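PDB 2GM3: universal stress protein A-like protein, which binds AMP in the nucleotide pocket of a universal stress protein fold, and probably serves as a nucleotide-binding protein of that family. Local coordinates for residues F31-T34 with L35-V39; E72-R75 with D76-Q79. All blocks are in the same frame, centred on the assembly; numbering follows the deposited sequence. Where two conformers were deposited one is given.

In the fold
Both contacts are local, made between side chains three to five residues apart along a helix, yet they sit on opposite sides of the chain's centre, about 35 Å apart between centres. Interaction 1 ends helix 25-39 of the parallel-sheet core: five of its nine residues are buried, and aromatic and aliphatic groups meet the strands, helix 81-99 and the second subunit. Interaction 2 covers most of the short helix 71-77, which belongs to a peripheral connection, and none of its eight residues is buried. Hydrocarbon contacts dominate the first; in the second, charged and amide groups lie beside main-chain carbonyls, with a selenomethionine methyl, in one of two conformers, at an aromatic edge.

Interaction 1 (F31-T34 with L35-V39); sequences FEWT and LEKIV
Helix 25-39 crosses between strands 6-11 and 46-54 in a beta-alpha-beta unit, and the pair W33 and K37 marks its last turns. The lysine chain passes over one face of the indole at about a right angle: K37 CG lies 3.6 Å from the centroid of the W33 five-membered ring, 17° off its normal, which meets the criteria for a CH-pi contact. A bend at chi2 (-75°) carries the rest of the lysine past the ring, and K37 NZ reaches E36 OE2 at 3.1 Å in a salt bridge, entering from above the carboxylate plane. With CG anti to the backbone N (chi1 -174°), the indole extends along the helix, bringing W33 CZ3 within 3.8 Å of I38 CG1. Replacing W33 with an alanine would probably strip the K37 methylenes of their aromatic surface and open a gap beside I38, where M159 and I161 of strand 158-162 and P157 of the second subunit also meet the indole.

Two residues earlier, on a different side of the helix, L35 CD1 approaches F31 CE2 at 3.3 Å, while L35 CG stands over the ring, offset toward its rim. The F31 ring also packs edge-to-face with F92 of helix 81-99.

The backbone gives the evidence for a change of winding. K37 N donates to W33 O at 2.7 Å in the regular i to i+4 pattern, but T34 O receives two donors: I38 N from above the carbonyl plane, and V39 N at 3.0 Å within that plane. The second bond spans five residues, a wider pi-type turn at the C-terminal end of this helix, packed against the parallel sheet of the universal stress protein fold.

Interaction 2 (E72-R75 with D76-Q79); sequences EDFR and DMRQ
The R78 guanidinium lies flat over the main-chain carbonyl of F74, whose O sits 3.4 Å from R78 CZ and beneath the centre of the group. This is an i to i+4 contact at the C-terminal end of helix 71-77, a short surface helix that precedes helix 81-99. A bend at chi3 (-72°) folds the arginine back along the helix, and R78 NH2 comes within 3.5 Å of R75 CG. The two guanidinium planes are only 10° apart, but the groups do not stack: R75 NE and R78 NH2 are 5.4 Å apart. The same F74 O accepts a hydrogen bond from the R78 backbone N at 3.3 Å, with the donor above the carbonyl plane. Facing the guanidinium, this partly negative oxygen would probably favour the arginine's charge.

On the aromatic side, in one of two conformers of the selenomethionine M77, its methyl meets the edge of the F74 ring near its plane, at 3.8 Å between M77 CE and F74 CD2. The ring also stacks with Y68.

Acidic groups gather on another side of the same turns. D73 OD1 and D76 OD2, like charges, are 4.2 Å apart. A69 N donates to D73 OD2. The D76 backbone N donates to E72 O, yet the carboxylate's placement is doubtful: D76 OD2, another acceptor, lies 2.9 Å from E72 O.

Interaction 1 (F31-T34 with L35-V39)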
loop_
_atom_site.group_PDB
_atom_site.type_symbol
_atom_site.label_atom_id
_atom_site.label_comp_id
_atom_site.label_asym_id
_atom_site.label_seq_id
_atom_site.Cartn_x
_atom_site.Cartn_y
_atom_site.Cartn_z
ATOM N N PHE A 31 -6.946 2.580 -8.560
ATOM C CA PHE A 31 -7.514 3.905 -8.347
ATOM C C PHE A 31 -8.914 3.804 -7.756
ATOM O O PHE A 31 -9.196 4.421 -6.751
ATOM C CB PHE A 31 -7.607 4.632 -9.673
ATOM C CG PHE A 31 -8.252 5.981 -9.595
ATOM C CD1 PHE A 31 -7.482 7.116 -9.299
ATOM C CD2 PHE A 31 -9.607 6.139 -9.928
ATOM C CE1 PHE A 31 -8.073 8.365 -9.260
ATOM C CE2 PHE A 31 -10.195 7.397 -9.915
ATOM C CZ PHE A 31 -9.426 8.513 -9.589
ATOM N N GLU A 32 -9.786 3.031 -8.370
ATOM C CA GLU A 32 -11.159 2.940 -7.875
ATOM C C GLU A 32 -11.249 2.373 -6.457
ATOM O O GLU A 32 -12.049 2.817 -5.659
ATOM C CB GLU A 32 -12.046 2.118 -8.811
ATOM C CG GLU A 32 -12.078 2.764 -10.194
ATOM C CD GLU A 32 -13.147 2.229 -11.117
ATOM O OE1 GLU A 32 -13.535 1.039 -11.005
ATOM O OE2 GLU A 32 -13.578 3.034 -11.976
ATOM N N TRP A 33 -10.415 1.394 -6.160
ATOM C CA TRP A 33 -10.378 0.804 -4.863
ATOM C C TRP A 33 -9.957 1.844 -3.832
ATOM O O TRP A 33 -10.568 1.922 -2.760
ATOM C CB TRP A 33 -9.391 -0.351 -4.854
ATOM C CG TRP A 33 -9.375 -1.125 -3.600
ATOM C CD1 TRP A 33 -10.104 -2.251 -3.327
ATOM C CD2 TRP A 33 -8.593 -0.862 -2.441
ATOM N NE1 TRP A 33 -9.821 -2.696 -2.086
ATOM C CE2 TRP A 33 -8.893 -1.871 -1.507
ATOM C CE3 TRP A 33 -7.673 0.134 -2.090
ATOM C CZ2 TRP A 33 -8.318 -1.914 -0.235
ATOM C CZ3 TRP A 33 -7.089 0.083 -0.827
ATOM C CH2 TRP A 33 -7.408 -0.946 0.077
ATOM N N THR A 34 -8.911 2.607 -4.146
ATOM C CA THR A 34 -8.454 3.654 -3.264
ATOM C C THR A 34 -9.541 4.663 -2.967
ATOM O O THR A 34 -9.677 5.041 -1.825
ATOM C CB THR A 34 -7.187 4.379 -3.797
ATOM O OG1 THR A 34 -6.163 3.413 -4.047
ATOM C CG2 THR A 34 -6.662 5.361 -2.765
ATOM N N LEU A 35 -10.319 5.076 -3.977
ATOM C CA LEU A 35 -11.423 6.011 -3.760
ATOM C C LEU A 35 -12.480 5.404 -2.893
ATOM O O LEU A 35 -12.967 6.047 -1.975
ATOM C CB LEU A 35 -12.062 6.448 -5.057
ATOM C CG LEU A 35 -11.109 7.251 -5.919
ATOM C CD1 LEU A 35 -11.965 7.695 -7.100
ATOM C CD2 LEU A 35 -10.577 8.435 -5.129
ATOM N N GLU A 36 -12.817 4.154 -3.169
ATOM C CA GLU A 36 -13.872 3.479 -2.457
ATOM C C GLU A 36 -13.488 3.186 -1.007
ATOM O O GLU A 36 -14.243 3.493 -0.100
ATOM C CB GLU A 36 -14.241 2.180 -3.155
ATOM C CG GLU A 36 -15.473 1.524 -2.525
ATOM C CD GLU A 36 -15.756 0.130 -3.057
ATOM O OE1 GLU A 36 -15.249 -0.225 -4.159
ATOM O OE2 GLU A 36 -16.504 -0.603 -2.370
ATOM N N LYS A 37 -12.315 2.594 -0.784
ATOM C CA LYS A 37 -11.967 2.104 0.552
ATOM C C LYS A 37 -11.142 3.056 1.393
ATOM O O LYS A 37 -11.212 2.990 2.622
ATOM C CB LYS A 37 -11.232 0.763 0.518
ATOM C CG LYS A 37 -11.822 -0.267 -0.375
ATOM C CD LYS A 37 -13.048 -0.884 0.166
ATOM C CE LYS A 37 -13.418 -2.088 -0.666
ATOM N NZ LYS A 37 -14.868 -2.455 -0.485
ATOM N N ILE A 38 -10.360 3.927 0.754
ATOM C CA ILE A 38 -9.509 4.868 1.508
ATOM C C ILE A 38 -10.063 6.296 1.572
ATOM O O ILE A 38 -10.223 6.842 2.652
ATOM C CB ILE A 38 -8.016 4.862 1.013
ATOM C CG1 ILE A 38 -7.453 3.429 0.961
ATOM C CG2 ILE A 38 -7.109 5.841 1.827
ATOM C CD1 ILE A 38 -6.682 3.013 2.160
ATOM N N VAL A 39 -10.358 6.891 0.423
ATOM C CA VAL A 39 -10.897 8.244 0.384
ATOM C C VAL A 39 -12.313 8.226 0.954
ATOM O O VAL A 39 -12.646 9.052 1.806
ATOM C CB VAL A 39 -10.908 8.807 -1.056
ATOM C CG1 VAL A 39 -11.592 10.179 -1.091
ATOM C CG2 VAL A 39 -9.490 8.869 -1.640
#

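Interaction 2 (E72-R75 with D76-Q79)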
loop_
_atom_site.group_PDB
_atom_site.type_symbol
_atom_site.label_atom_id
_atom_site.label_comp_id
_atom_site.label_asym_id
_atom_site.label_seq_id
_atom_site.Cartn_x
_atom_site.Cartn_y
_atom_site.Cartn_z
ATOM N N GLU A 72 -2.787 9.681 -42.589
ATOM C CA GLU A 72 -2.498 8.605 -41.657
ATOM C C GLU A 72 -1.494 9.006 -40.578
ATOM O O GLU A 72 -1.630 8.581 -39.430
ATOM C CB GLU A 72 -2.084 7.360 -42.443
ATOM C CG GLU A 72 -2.869 7.240 -43.779
ATOM C CD GLU A 72 -2.999 5.809 -44.287
ATOM O OE1 GLU A 72 -1.979 5.069 -44.219
ATOM O OE2 GLU A 72 -4.113 5.428 -44.755
ATOM N N ASP A 73 -0.526 9.853 -40.947
ATOM C CA ASP A 73 0.456 10.401 -40.009
ATOM C C ASP A 73 -0.159 11.211 -38.873
ATOM O O ASP A 73 0.395 11.258 -37.790
ATOM C CB ASP A 73 1.466 11.280 -40.740
ATOM C CG ASP A 73 2.490 10.487 -41.490
ATOM O OD1 ASP A 73 2.719 9.317 -41.132
ATOM O OD2 ASP A 73 3.074 11.045 -42.436
ATOM N N PHE A 74 -1.292 11.849 -39.134
ATOM C CA PHE A 74 -1.988 12.624 -38.114
ATOM C C PHE A 74 -2.791 11.753 -37.165
ATOM O O PHE A 74 -2.981 12.109 -36.009
ATOM C CB PHE A 74 -2.890 13.684 -38.746
ATOM C CG PHE A 74 -2.137 14.804 -39.366
ATOM C CD1 PHE A 74 -1.841 14.790 -40.723
ATOM C CD2 PHE A 74 -1.705 15.868 -38.593
ATOM C CE1 PHE A 74 -1.131 15.826 -41.286
ATOM C CE2 PHE A 74 -1.000 16.894 -39.148
ATOM C CZ PHE A 74 -0.710 16.881 -40.495
ATOM N N ARG A 75 -3.260 10.613 -37.661
ATOM C CA ARG A 75 -3.932 9.659 -36.820
ATOM C C ARG A 75 -2.944 8.989 -35.880
ATOM O O ARG A 75 -3.249 8.799 -34.704
ATOM C CB ARG A 75 -4.754 8.707 -37.661
ATOM C CG ARG A 75 -6.059 9.387 -38.050
ATOM C CD ARG A 75 -6.281 9.419 -39.545
ATOM N NE ARG A 75 -6.951 8.204 -39.984
ATOM C CZ ARG A 75 -7.182 7.877 -41.251
ATOM N NH1 ARG A 75 -6.801 8.679 -42.237
ATOM N NH2 ARG A 75 -7.804 6.737 -41.525
ATOM N N ASP A 76 -1.744 8.709 -36.382
ATOM C CA ASP A 76 -0.665 8.155 -35.566
ATOM C C ASP A 76 -0.249 9.060 -34.427
ATOM O O ASP A 76 -0.057 8.586 -33.304
ATOM C CB ASP A 76 0.551 7.827 -36.426
ATOM C CG ASP A 76 0.287 6.698 -37.379
ATOM O OD1 ASP A 76 -0.224 5.660 -36.941
ATOM O OD2 ASP A 76 0.582 6.844 -38.574
HETATM N N MSE A 77 -0.113 10.353 -34.723
HETATM C CA MSE A 77 0.267 11.376 -33.745
HETATM C C MSE A 77 -0.730 11.368 -32.599
HETATM O O MSE A 77 -0.367 11.390 -31.416
HETATM C CB MSE A 77 0.286 12.758 -34.419
HETATM C CG MSE A 77 0.126 13.950 -33.482
HETATM SE SE MSE A 77 -0.328 15.592 -34.422
HETATM C CE MSE A 77 -2.191 15.206 -34.912
ATOM N N ARG A 78 -2.000 11.336 -32.990
ATOM C CA ARG A 78 -3.095 11.329 -32.060
ATOM C C ARG A 78 -3.084 10.067 -31.221
ATOM O O ARG A 78 -3.776 9.994 -30.231
ATOM C CB ARG A 78 -4.426 11.503 -32.798
ATOM C CG ARG A 78 -4.788 12.964 -33.087
ATOM C CD ARG A 78 -6.211 13.125 -33.645
ATOM N NE ARG A 78 -6.358 12.641 -35.027
ATOM C CZ ARG A 78 -6.107 13.360 -36.127
ATOM N NH1 ARG A 78 -5.677 14.615 -36.036
ATOM N NH2 ARG A 78 -6.285 12.817 -37.326
ATOM N N GLN A 79 -2.268 9.095 -31.611
ATOM C CA GLN A 79 -2.134 7.824 -30.906
ATOM C C GLN A 79 -0.725 7.642 -30.347
ATOM O O GLN A 79 -0.332 6.539 -29.961
ATOM C CB GLN A 79 -2.446 6.664 -31.851
ATOM C CG GLN A 79 -3.912 6.552 -32.266
ATOM C CD GLN A 79 -4.152 5.512 -33.363
ATOM O OE1 GLN A 79 -3.212 4.866 -33.866
ATOM N NE2 GLN A 79 -5.423 5.346 -33.743
#